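Local structure of 3-oxoacyl-(acyl-carrier protein) synthase II (Thermus thermophilus, 1J3N) at residues A11-G16 against S334-L339; G32-T37 against A49-V54; Q73-A78 against A142-R147; V98-G103 against G152-V157; L314-V319 against L373-V378. The protein probably catalyses the decarboxylative condensation of malonyl-ACP with a growing acyl chain, the elongation step of fatty acid synthesis, as a homodimer of the thiolase superfamily. All blocks are in the same frame, centred on the assembly; numbering follows the deposited sequence.

Interaction 1: residues A11-G16 against S334-L339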
# COMPACT_ATOMS: atom_id res chain seq x y z
N ALA A 11 -4.43 13.91 15.54
CA ALA A 11 -4.11 12.75 16.36
C ALA A 11 -5.31 12.14 17.07
O ALA A 11 -6.04 12.83 17.77
CB ALA A 11 -3.05 13.14 17.39
N LEU A 12 -5.50 10.84 16.87
CA LEU A 12 -6.58 10.11 17.53
C LEU A 12 -5.86 8.98 18.25
O LEU A 12 -5.54 7.95 17.65
CB LEU A 12 -7.57 9.54 16.50
CG LEU A 12 -8.84 8.90 17.06
CD1 LEU A 12 -9.59 9.91 17.92
CD2 LEU A 12 -9.71 8.41 15.92
N THR A 13 -5.59 9.17 19.54
CA THR A 13 -4.83 8.17 20.30
C THR A 13 -5.44 7.67 21.60
O THR A 13 -6.41 8.23 22.11
CB THR A 13 -3.43 8.72 20.65
OG1 THR A 13 -3.51 9.53 21.84
CG2 THR A 13 -2.89 9.57 19.52
N PRO A 14 -4.87 6.58 22.15
CA PRO A 14 -5.30 5.95 23.40
C PRO A 14 -5.14 6.83 24.64
O PRO A 14 -5.64 6.49 25.71
CB PRO A 14 -4.43 4.70 23.47
CG PRO A 14 -4.28 4.33 22.04
CD PRO A 14 -3.97 5.68 21.41
N ILE A 15 -4.45 7.96 24.51
CA ILE A 15 -4.27 8.85 25.66
C ILE A 15 -4.74 10.27 25.36
O ILE A 15 -4.44 11.19 26.11
CB ILE A 15 -2.80 8.91 26.12
CG1 ILE A 15 -1.93 9.56 25.04
CG2 ILE A 15 -2.30 7.51 26.44
CD1 ILE A 15 -0.44 9.58 25.42
N GLY A 16 -5.46 10.43 24.26
CA GLY A 16 -5.96 11.75 23.93
C GLY A 16 -6.52 11.91 22.53
O GLY A 16 -5.92 11.44 21.56
N SER A 334 5.53 3.33 24.91
CA SER A 334 5.51 3.07 26.34
C SER A 334 4.17 3.55 26.88
O SER A 334 3.62 2.98 27.83
CB SER A 334 6.65 3.81 27.04
OG SER A 334 6.55 5.20 26.81
N MET A 335 3.63 4.61 26.26
CA MET A 335 2.37 5.19 26.69
C MET A 335 1.12 4.76 25.92
O MET A 335 0.08 4.50 26.54
CB MET A 335 2.46 6.72 26.64
CG MET A 335 3.42 7.31 27.66
SD MET A 335 3.66 9.08 27.39
CE MET A 335 4.98 9.05 26.20
N ILE A 336 1.20 4.70 24.60
CA ILE A 336 0.03 4.33 23.79
C ILE A 336 0.10 2.94 23.18
O ILE A 336 -0.81 2.53 22.46
CB ILE A 336 -0.19 5.33 22.63
CG1 ILE A 336 1.01 5.29 21.67
CG2 ILE A 336 -0.40 6.73 23.19
CD1 ILE A 336 0.79 6.09 20.38
N GLY A 337 1.18 2.22 23.45
CA GLY A 337 1.30 0.89 22.87
C GLY A 337 1.70 0.95 21.41
O GLY A 337 2.18 1.98 20.93
N HIS A 338 1.48 -0.14 20.69
CA HIS A 338 1.83 -0.24 19.27
C HIS A 338 0.59 -0.10 18.41
O HIS A 338 -0.28 -0.99 18.41
CB HIS A 338 2.50 -1.59 19.01
CG HIS A 338 3.18 -1.68 17.68
ND1 HIS A 338 2.78 -0.94 16.58
CD2 HIS A 338 4.22 -2.44 17.26
CE1 HIS A 338 3.55 -1.24 15.55
NE2 HIS A 338 4.43 -2.15 15.93
N LEU A 339 0.50 0.99 17.66
CA LEU A 339 -0.65 1.23 16.81
C LEU A 339 -0.53 0.63 15.43
O LEU A 339 -1.24 1.02 14.51
CB LEU A 339 -0.94 2.74 16.72
CG LEU A 339 -1.80 3.31 17.85
CD1 LEU A 339 -1.14 3.05 19.21
CD2 LEU A 339 -2.02 4.80 17.64
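I15 and P14 form the corner of a type I beta turn, T13 to G16, which links strand 4-13 to the short antiparallel strand after it and presses on the end of helix 333-336. The tight part is the crossing of two isoleucines at about a right angle: I15 CD1 lies 3.6 Å from I336 CG2, and CG1 and CG2 of I15 close on the same methyl. In I336, CG1 sits between the backbone N and the carbonyl carbon (chi1 64°), which leaves CG2 beside the backbone N as the branch that meets the turn. The proline packs more loosely. P14 CD stands 4.0 Å from I336 CB and 4.3 Å from L339 CD2. P14 and I15 are partly exposed, whereas M335, I336 and L339 are buried, and no hydrogen bond crosses. Just beyond I336, G337 leaves the helix with positive phi, and H338 meets H301 and C161, consistent with the Cys-His-His site of condensing enzymes. The turn itself is tied by T13 OG1, which accepts from I15 N at 3.2 Å (an ST turn) and donates to an in-plane lone pair of G16 O at 3.1 Å.

Interaction 2: residues G32-T37 against A49-V54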
# COMPACT_ATOMS: atom_id res chain seq x y z
N GLY A 32 -2.21 4.60 28.07
CA GLY A 32 -3.50 4.38 27.44
C GLY A 32 -3.87 2.91 27.41
O GLY A 32 -4.84 2.52 26.76
N VAL A 33 -3.10 2.10 28.13
CA VAL A 33 -3.32 0.66 28.19
C VAL A 33 -4.26 0.30 29.35
O VAL A 33 -4.12 0.83 30.45
CB VAL A 33 -1.98 -0.09 28.37
CG1 VAL A 33 -2.19 -1.59 28.28
CG2 VAL A 33 -1.00 0.38 27.31
N ARG A 34 -5.21 -0.59 29.11
CA ARG A 34 -6.17 -0.96 30.15
C ARG A 34 -6.82 -2.29 29.83
O ARG A 34 -6.61 -2.85 28.75
CB ARG A 34 -7.25 0.12 30.24
CG ARG A 34 -8.13 0.21 28.99
CD ARG A 34 -9.03 1.45 29.01
NE ARG A 34 -9.96 1.48 27.88
CZ ARG A 34 -10.72 2.53 27.57
NH1 ARG A 34 -10.67 3.63 28.31
NH2 ARG A 34 -11.54 2.48 26.53
N PRO A 35 -7.61 -2.84 30.77
CA PRO A 35 -8.27 -4.12 30.48
C PRO A 35 -9.17 -3.87 29.26
O PRO A 35 -9.78 -2.81 29.14
CB PRO A 35 -9.07 -4.37 31.76
CG PRO A 35 -8.22 -3.73 32.81
CD PRO A 35 -7.84 -2.43 32.17
N ILE A 36 -9.23 -4.84 28.35
CA ILE A 36 -10.03 -4.68 27.14
C ILE A 36 -11.52 -4.53 27.42
O ILE A 36 -12.12 -5.34 28.13
CB ILE A 36 -9.79 -5.86 26.17
CG1 ILE A 36 -8.32 -5.87 25.73
CG2 ILE A 36 -10.69 -5.75 24.94
CD1 ILE A 36 -7.88 -7.18 25.06
N THR A 37 -12.12 -3.49 26.85
CA THR A 37 -13.54 -3.25 27.01
C THR A 37 -14.26 -3.34 25.67
O THR A 37 -15.48 -3.52 25.63
CB THR A 37 -13.82 -1.85 27.60
OG1 THR A 37 -13.39 -0.85 26.67
CG2 THR A 37 -13.06 -1.67 28.92
N ALA A 49 -5.15 -3.71 26.23
CA ALA A 49 -4.89 -2.99 24.98
C ALA A 49 -5.00 -1.49 25.22
O ALA A 49 -5.50 -1.05 26.26
CB ALA A 49 -5.88 -3.43 23.90
N ALA A 50 -4.52 -0.72 24.24
CA ALA A 50 -4.58 0.74 24.33
C ALA A 50 -5.77 1.17 23.49
O ALA A 50 -5.64 1.40 22.29
CB ALA A 50 -3.28 1.35 23.78
N GLU A 51 -6.94 1.25 24.12
CA GLU A 51 -8.16 1.62 23.44
C GLU A 51 -8.39 3.12 23.34
O GLU A 51 -7.98 3.91 24.21
CB GLU A 51 -9.37 0.96 24.12
CG GLU A 51 -9.26 -0.56 24.23
CD GLU A 51 -10.46 -1.17 24.95
OE1 GLU A 51 -11.03 -0.49 25.83
OE2 GLU A 51 -10.82 -2.33 24.64
N VAL A 52 -9.04 3.51 22.25
CA VAL A 52 -9.37 4.90 22.00
C VAL A 52 -10.82 5.13 22.43
O VAL A 52 -11.66 4.25 22.26
CB VAL A 52 -9.25 5.26 20.50
CG1 VAL A 52 -9.99 6.54 20.21
CG2 VAL A 52 -7.78 5.39 20.10
N ASP A 53 -11.09 6.29 23.00
CA ASP A 53 -12.44 6.66 23.42
C ASP A 53 -12.84 7.88 22.62
O ASP A 53 -12.36 8.98 22.88
CB ASP A 53 -12.47 6.99 24.92
CG ASP A 53 -12.31 5.76 25.79
OD1 ASP A 53 -12.95 4.73 25.49
OD2 ASP A 53 -11.56 5.84 26.79
N VAL A 54 -13.71 7.69 21.64
CA VAL A 54 -14.15 8.80 20.81
C VAL A 54 -15.56 8.55 20.29
O VAL A 54 -15.94 7.40 20.02
CB VAL A 54 -13.20 9.02 19.61
CG1 VAL A 54 -13.33 7.88 18.62
CG2 VAL A 54 -13.50 10.35 18.93
O HOH W 1 -7.46 2.99 26.86
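R34 reaches over to E51 and D53 in a salt-bridge network beside a small two-stranded antiparallel sheet. It grips D53 end-on, NH1 to OD2 at 2.8 Å and NH2 to OD1 at 2.9 Å, the two flat groups 39° apart. E51 is gripped side-on instead: R34 NE, 3.0 Å from E51 OE1, and NH2 share that one oxygen on its anti side, with the carboxylate turned 84° from the guanidinium plane. The chain, extended from CG to NE, carries the guanidinium out to the two carboxylates, and the four N-H...O bonds fix its rotation. Neutral donors also reach E51. T37 OG1 gives a short bond of 2.5 Å to E51 OE1 from the syn side, and T37 N donates to E51 OE2 at 2.8 Å; OE2 accepts from R38 N as well. Three donors on OE1 are consistent with an ionised carboxylate.

Backbone bonds join R34 and A49 both ways, R34 N to A49 O at 2.9 Å and A49 N to R34 O at 3.0 Å. A water donating to the carbonyls of G32 and E51 lies over one face of the R34 guanidinium. Apolar contact is modest: I36 CG1 packs on A49 CB and V33 CG2 on A50 CB.

Around the pair, V33 and P35 lean on P213 of helix 213-216, A50 touches P14, and V52 and V54 pack on L12 of strand 4-13.

Interaction 3: residues Q73-A78 against A142-R147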
# COMPACT_ATOMS: atom_id res chain seq x y z
N GLN A 73 -13.27 5.00 10.02
CA GLN A 73 -13.84 5.98 10.93
C GLN A 73 -12.72 6.78 11.61
O GLN A 73 -12.81 7.99 11.75
CB GLN A 73 -14.73 5.30 11.97
CG GLN A 73 -16.11 4.93 11.45
CD GLN A 73 -17.00 4.36 12.53
OE1 GLN A 73 -17.02 4.85 13.66
NE2 GLN A 73 -17.74 3.31 12.19
N TYR A 74 -11.67 6.09 12.03
CA TYR A 74 -10.55 6.77 12.68
C TYR A 74 -9.82 7.68 11.70
O TYR A 74 -9.46 8.81 12.04
CB TYR A 74 -9.57 5.75 13.26
CG TYR A 74 -10.10 4.95 14.43
CD1 TYR A 74 -11.34 5.25 15.01
CD2 TYR A 74 -9.36 3.90 14.97
CE1 TYR A 74 -11.82 4.53 16.10
CE2 TYR A 74 -9.83 3.18 16.07
CZ TYR A 74 -11.06 3.50 16.63
OH TYR A 74 -11.52 2.79 17.72
N ALA A 75 -9.60 7.21 10.48
CA ALA A 75 -8.90 8.03 9.49
C ALA A 75 -9.65 9.33 9.18
O ALA A 75 -9.03 10.39 9.05
CB ALA A 75 -8.69 7.24 8.23
N LEU A 76 -10.97 9.25 9.03
CA LEU A 76 -11.77 10.44 8.73
C LEU A 76 -11.73 11.42 9.89
O LEU A 76 -11.65 12.63 9.69
CB LEU A 76 -13.22 10.03 8.41
CG LEU A 76 -13.39 9.33 7.05
CD1 LEU A 76 -14.79 8.76 6.90
CD2 LEU A 76 -13.11 10.33 5.95
N ILE A 77 -11.76 10.89 11.11
CA ILE A 77 -11.72 11.73 12.30
C ILE A 77 -10.36 12.43 12.40
O ILE A 77 -10.29 13.63 12.67
CB ILE A 77 -11.97 10.90 13.58
CG1 ILE A 77 -13.42 10.40 13.58
CG2 ILE A 77 -11.67 11.74 14.82
CD1 ILE A 77 -13.72 9.39 14.70
N ALA A 78 -9.28 11.68 12.18
CA ALA A 78 -7.94 12.25 12.26
C ALA A 78 -7.73 13.29 11.16
O ALA A 78 -7.11 14.33 11.39
CB ALA A 78 -6.88 11.16 12.15
N ALA A 142 -9.51 6.86 0.06
CA ALA A 142 -10.67 7.10 -0.79
C ALA A 142 -11.77 7.89 -0.09
O ALA A 142 -12.33 8.83 -0.67
CB ALA A 142 -11.23 5.77 -1.29
N HIS A 143 -12.10 7.51 1.14
CA HIS A 143 -13.15 8.21 1.85
C HIS A 143 -12.78 9.64 2.19
O HIS A 143 -13.64 10.51 2.20
CB HIS A 143 -13.54 7.44 3.12
CG HIS A 143 -14.63 6.45 2.88
ND1 HIS A 143 -15.92 6.83 2.56
CD2 HIS A 143 -14.62 5.10 2.85
CE1 HIS A 143 -16.65 5.75 2.33
NE2 HIS A 143 -15.88 4.68 2.50
N ILE A 144 -11.50 9.88 2.45
CA ILE A 144 -11.07 11.24 2.76
C ILE A 144 -11.15 12.09 1.50
O ILE A 144 -11.60 13.24 1.54
CB ILE A 144 -9.62 11.24 3.32
CG1 ILE A 144 -9.62 10.66 4.74
CG2 ILE A 144 -9.08 12.66 3.32
CD1 ILE A 144 -8.24 10.20 5.23
N ALA A 145 -10.71 11.53 0.37
CA ALA A 145 -10.76 12.24 -0.91
C ALA A 145 -12.20 12.56 -1.30
O ALA A 145 -12.48 13.64 -1.82
CB ALA A 145 -10.10 11.39 -1.99
N MET A 146 -13.09 11.61 -1.06
CA MET A 146 -14.50 11.78 -1.40
C MET A 146 -15.20 12.82 -0.53
O MET A 146 -15.97 13.65 -1.02
CB MET A 146 -15.24 10.45 -1.29
CG MET A 146 -14.80 9.43 -2.32
SD MET A 146 -15.80 7.93 -2.29
CE MET A 146 -15.04 7.02 -0.97
N ARG A 147 -14.90 12.79 0.77
CA ARG A 147 -15.52 13.72 1.70
C ARG A 147 -15.20 15.18 1.41
O ARG A 147 -16.07 16.04 1.54
CB ARG A 147 -15.09 13.39 3.14
CG ARG A 147 -15.89 14.15 4.19
CD ARG A 147 -15.42 13.89 5.61
NE ARG A 147 -16.38 14.45 6.56
CZ ARG A 147 -16.16 14.59 7.87
NH1 ARG A 147 -15.01 14.21 8.41
NH2 ARG A 147 -17.12 15.09 8.64
O HOH W 2 -12.74 13.69 7.45
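L76 of helix 70-86 and I144 of helix 139-148 centre a buried helix-helix contact beside strands 98-103 and 182-189. The short axes approach to 9.6 Å and cross at -45°, and the contact is mainly apolar. L76 and I144 slide past each other in opposite directions, with L76 CD2 3.7 Å from I144 CG1. The leucine inserts by its branched end: L76 CD2 also touches H143 O at 3.8 Å, and both methyls lie against H143 CB, whose ring leads elsewhere. I144 in turn reaches A75 with CD1, 4.2 Å from A75 CB.

The polar margin is R147. R147 CG stands anti to its N (chi1 -169°) and the chain runs extended, which carries NH1 toward L76 O. NH1 of R147 is 3.9 Å from L76 O, and a water in the guanidinium plane bridges the gap, donating to L76 O at 2.7 Å and accepting from R147 NH1. The same NH1 is bonded to Q80, a turn farther along the first helix.

A75 and I144 both rest on V102 of strand 98-103, and Y74 and A75 touch T188 of strand 182-189. A142, H143, A145 and M146 of helix 139-148 also pack against the second subunit.

Interaction 4: residues V98-G103 against G152-V157; sequences VGTLVG and GPSSTV
L101 lays its CD2 methyl against the S155 carbonyl, 3.2 Å from S155 O, and reaches on to V157 CG1 at 4.3 Å. Its chi1 of -138° is not staggered, so the side chain probably pays some strain for this close fit. S155 O is met from a second direction by a CA-H...O contact from L101 CA at 3.3 Å; its hydrogen bond is to S141 OG of helix 139-148, which also bonds V102 N.

Strand 98-103 and the irregular segment 152-157 run nearly parallel, 12° apart end to end, and meet in a single bridge at T100 and S154. T100 holds both sides of it: T100 N donates to P153 O at 3.0 Å, in the carbonyl plane, and T100 O accepts from S155 N at 3.1 Å, nearly along the C=O axis. A weak bond, G152 N to V98 O, precedes it. The hydroxyls of T100 and S154 also meet, OG1 to OG 2.8 Å, and T100 OG1 donates to a water that donates to G152 O. A second water, farther along, joins V102 O (2.6 Å) to T156 OG1. Beyond it V157 N, buried here, has no partner in the model. G99 CA and G152 CA are 4.3 Å apart, and P153 O and V98 O leave neither room for a CB.

Helix 139-148 covers T100 and V102, helix 163-176 covers L101 and V157. S154 O accepts a hydrogen bond from ND1 of H399 of the second subunit, and T156 forms backbone bonds to that subunit, consistent with the thiolase fold, in which strands of the N-terminal half meet across the dimer twofold.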
# COMPACT_ATOMS: atom_id res chain seq x y z
N VAL A 98 -4.60 18.70 -3.98
CA VAL A 98 -4.59 18.06 -2.67
C VAL A 98 -4.65 16.56 -2.83
O VAL A 98 -5.58 16.02 -3.44
CB VAL A 98 -5.77 18.51 -1.80
CG1 VAL A 98 -5.72 17.78 -0.46
CG2 VAL A 98 -5.71 20.01 -1.58
N GLY A 99 -3.66 15.88 -2.27
CA GLY A 99 -3.61 14.43 -2.35
C GLY A 99 -3.94 13.81 -1.01
O GLY A 99 -4.01 14.49 0.02
N THR A 100 -4.16 12.50 -1.04
CA THR A 100 -4.50 11.74 0.15
C THR A 100 -3.67 10.45 0.17
O THR A 100 -3.52 9.79 -0.86
CB THR A 100 -6.01 11.39 0.18
OG1 THR A 100 -6.38 10.76 -1.04
CG2 THR A 100 -6.86 12.64 0.33
N LEU A 101 -3.13 10.11 1.33
CA LEU A 101 -2.32 8.91 1.46
C LEU A 101 -2.30 8.43 2.91
O LEU A 101 -1.34 8.67 3.65
CB LEU A 101 -0.88 9.19 0.99
CG LEU A 101 -0.22 8.08 0.14
CD1 LEU A 101 1.22 8.48 -0.18
CD2 LEU A 101 -0.24 6.76 0.88
N VAL A 102 -3.37 7.76 3.31
CA VAL A 102 -3.48 7.23 4.66
C VAL A 102 -3.42 5.72 4.55
O VAL A 102 -4.29 5.10 3.93
CB VAL A 102 -4.79 7.66 5.32
CG1 VAL A 102 -4.85 7.14 6.75
CG2 VAL A 102 -4.89 9.18 5.33
N GLY A 103 -2.36 5.13 5.10
CA GLY A 103 -2.22 3.69 5.02
C GLY A 103 -2.79 2.98 6.23
O GLY A 103 -3.26 3.61 7.17
N GLY A 152 -6.43 15.15 -6.13
CA GLY A 152 -5.02 14.92 -6.36
C GLY A 152 -4.79 13.43 -6.15
O GLY A 152 -5.71 12.72 -5.72
N PRO A 153 -3.58 12.91 -6.43
CA PRO A 153 -3.29 11.49 -6.24
C PRO A 153 -3.82 10.93 -4.91
O PRO A 153 -3.66 11.55 -3.86
CB PRO A 153 -1.77 11.44 -6.32
CG PRO A 153 -1.47 12.48 -7.35
CD PRO A 153 -2.39 13.63 -6.94
N SER A 154 -4.45 9.76 -4.97
CA SER A 154 -5.02 9.10 -3.80
C SER A 154 -4.45 7.69 -3.72
O SER A 154 -4.93 6.78 -4.39
CB SER A 154 -6.55 9.04 -3.92
OG SER A 154 -7.16 8.62 -2.71
N SER A 155 -3.43 7.50 -2.88
CA SER A 155 -2.81 6.18 -2.77
C SER A 155 -2.82 5.61 -1.36
O SER A 155 -3.18 6.28 -0.39
CB SER A 155 -1.37 6.23 -3.30
OG SER A 155 -0.90 4.91 -3.59
N THR A 156 -2.41 4.34 -1.26
CA THR A 156 -2.40 3.63 0.00
C THR A 156 -1.24 2.64 0.09
O THR A 156 -1.04 1.83 -0.80
CB THR A 156 -3.71 2.82 0.18
OG1 THR A 156 -4.84 3.71 0.20
CG2 THR A 156 -3.66 2.02 1.48
N VAL A 157 -0.48 2.72 1.18
CA VAL A 157 0.63 1.80 1.40
C VAL A 157 0.28 0.92 2.61
O VAL A 157 -0.36 1.38 3.56
CB VAL A 157 1.96 2.54 1.68
CG1 VAL A 157 2.38 3.36 0.46
CG2 VAL A 157 1.81 3.45 2.90
O HOH W 3 -7.00 12.50 -3.09
O HOH W 4 -6.20 3.97 2.55

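Interaction 5: residues L314-V319 against L373-V378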
# COMPACT_ATOMS: atom_id res chain seq x y z
N LEU A 314 21.44 -1.40 18.94
CA LEU A 314 22.67 -1.78 18.26
C LEU A 314 22.80 -1.04 16.94
O LEU A 314 23.90 -0.67 16.53
CB LEU A 314 22.69 -3.29 17.99
CG LEU A 314 22.87 -4.21 19.20
CD1 LEU A 314 22.76 -5.66 18.76
CD2 LEU A 314 24.22 -3.95 19.86
N ALA A 315 21.67 -0.81 16.28
CA ALA A 315 21.64 -0.10 15.00
C ALA A 315 21.93 1.39 15.21
O ALA A 315 22.56 2.04 14.37
CB ALA A 315 20.28 -0.28 14.33
N ILE A 316 21.46 1.92 16.33
CA ILE A 316 21.69 3.33 16.63
C ILE A 316 23.17 3.54 16.95
O ILE A 316 23.80 4.43 16.40
CB ILE A 316 20.81 3.79 17.82
CG1 ILE A 316 19.37 4.01 17.34
CG2 ILE A 316 21.37 5.07 18.44
CD1 ILE A 316 18.42 4.45 18.42
N LYS A 317 23.71 2.69 17.83
CA LYS A 317 25.12 2.79 18.19
C LYS A 317 26.00 2.63 16.96
O LYS A 317 27.08 3.21 16.88
CB LYS A 317 25.48 1.72 19.22
CG LYS A 317 24.83 1.89 20.58
CD LYS A 317 25.15 0.72 21.50
CE LYS A 317 24.52 0.89 22.87
NZ LYS A 317 24.77 -0.28 23.76
N ARG A 318 25.53 1.85 15.99
CA ARG A 318 26.30 1.63 14.78
C ARG A 318 26.33 2.85 13.87
O ARG A 318 27.38 3.18 13.30
CB ARG A 318 25.75 0.43 14.01
CG ARG A 318 26.60 0.04 12.81
CD ARG A 318 26.11 -1.23 12.11
NE ARG A 318 26.05 -2.37 13.01
CZ ARG A 318 24.98 -2.71 13.73
NH1 ARG A 318 23.88 -1.97 13.65
NH2 ARG A 318 25.01 -3.77 14.52
N VAL A 319 25.19 3.51 13.73
CA VAL A 319 25.09 4.69 12.86
C VAL A 319 25.58 5.97 13.51
O VAL A 319 26.12 6.85 12.83
CB VAL A 319 23.62 4.92 12.41
CG1 VAL A 319 23.55 6.12 11.48
CG2 VAL A 319 23.08 3.69 11.73
N LEU A 373 21.86 -1.85 26.96
CA LEU A 373 21.42 -0.79 26.06
C LEU A 373 21.70 0.56 26.72
O LEU A 373 20.80 1.20 27.26
CB LEU A 373 19.92 -0.93 25.79
CG LEU A 373 19.42 -2.35 25.46
CD1 LEU A 373 17.90 -2.36 25.40
CD2 LEU A 373 20.02 -2.81 24.14
N ASP A 374 22.96 1.00 26.68
CA ASP A 374 23.36 2.25 27.32
C ASP A 374 23.06 3.54 26.56
O ASP A 374 23.97 4.26 26.16
CB ASP A 374 24.85 2.20 27.66
CG ASP A 374 25.73 2.08 26.43
OD1 ASP A 374 25.51 1.14 25.63
OD2 ASP A 374 26.63 2.93 26.26
N LEU A 375 21.78 3.83 26.36
CA LEU A 375 21.38 5.04 25.68
C LEU A 375 20.48 5.82 26.62
O LEU A 375 19.89 5.25 27.54
CB LEU A 375 20.63 4.73 24.38
CG LEU A 375 21.43 4.11 23.23
CD1 LEU A 375 20.52 3.90 22.03
CD2 LEU A 375 22.59 5.03 22.86
N ASP A 376 20.38 7.12 26.40
CA ASP A 376 19.53 7.97 27.23
C ASP A 376 18.09 7.81 26.74
O ASP A 376 17.72 8.39 25.72
CB ASP A 376 19.97 9.43 27.12
CG ASP A 376 19.21 10.34 28.06
OD1 ASP A 376 18.16 9.93 28.57
OD2 ASP A 376 19.67 11.48 28.27
N PHE A 377 17.28 7.05 27.47
CA PHE A 377 15.89 6.80 27.09
C PHE A 377 14.85 7.76 27.66
O PHE A 377 13.64 7.48 27.62
CB PHE A 377 15.52 5.36 27.42
CG PHE A 377 16.30 4.34 26.63
CD1 PHE A 377 16.22 4.33 25.23
CD2 PHE A 377 17.13 3.43 27.26
CE1 PHE A 377 16.97 3.41 24.48
CE2 PHE A 377 17.88 2.51 26.52
CZ PHE A 377 17.80 2.50 25.13
N VAL A 378 15.31 8.90 28.19
CA VAL A 378 14.42 9.93 28.73
C VAL A 378 13.29 9.41 29.63
O VAL A 378 12.12 9.41 29.25
CB VAL A 378 13.82 10.75 27.56
CG1 VAL A 378 13.14 12.00 28.07
CG2 VAL A 378 14.92 11.11 26.56
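K317 NZ is held by the carboxylate of D374 and, weakly, by the carbonyl O of E372. The salt bridge from K317 NZ to D374 OD1 measures 2.5 Å, so short that its exact length is doubtful; D374 also touches a crystal neighbour. The lysine side chain is extended beyond CG and leaves helix 306-324 toward the loop, where it crosses D374 obliquely. D374 CG lies between its own backbone N and carbonyl carbon (chi1 63°), which places OD1 beside the ammonium.

Below this polar tip the contact is apolar. I316 CG2 packs on L375 CD1 at 3.9 Å, and the aliphatic part of K317 runs past the leucine, K317 CE 4.5 Å from L375 CG. L375 also lies against V313 and A324 of helix 306-324, and I316 is backed by M281 of helix 275-288.

The loop has its own turns. D374 is the centre of an inverse gamma turn, and D376 OD1 accepts from V378 N at 3.1 Å in an Asx turn, while its other oxygen makes a salt bridge to R382. F377 stacks on F220 beyond.

Here a charged lysine joins an exposed aspartate at the surface, while I316 and L375 are buried beneath. The ammonium thus has two oxygen partners, D374 OD1 and weakly E372 O, on the solvent side, where the ion pair is probably screened.

Interactions 1 and 2 touch beside the end of strand 4-13: P14 and I15 reach A50 and G32, and M335 O probably accepts from G32 N, but interaction 1 is buried and apolar, interaction 2 partly exposed and charged. Interactions 3 and 4 form another group, with I144 of the helix pair resting on T100 and V102 of the strand; both touch the second subunit, yet one is apolar helix packing and the other backbone bonding with water links. L12 meets Y74 and so ties interaction 1 to interaction 3. Interaction 5 stands apart, on the opposite side of the chain's centre from interactions 3 and 4, and combines a surface salt bridge with a buried aliphatic pair.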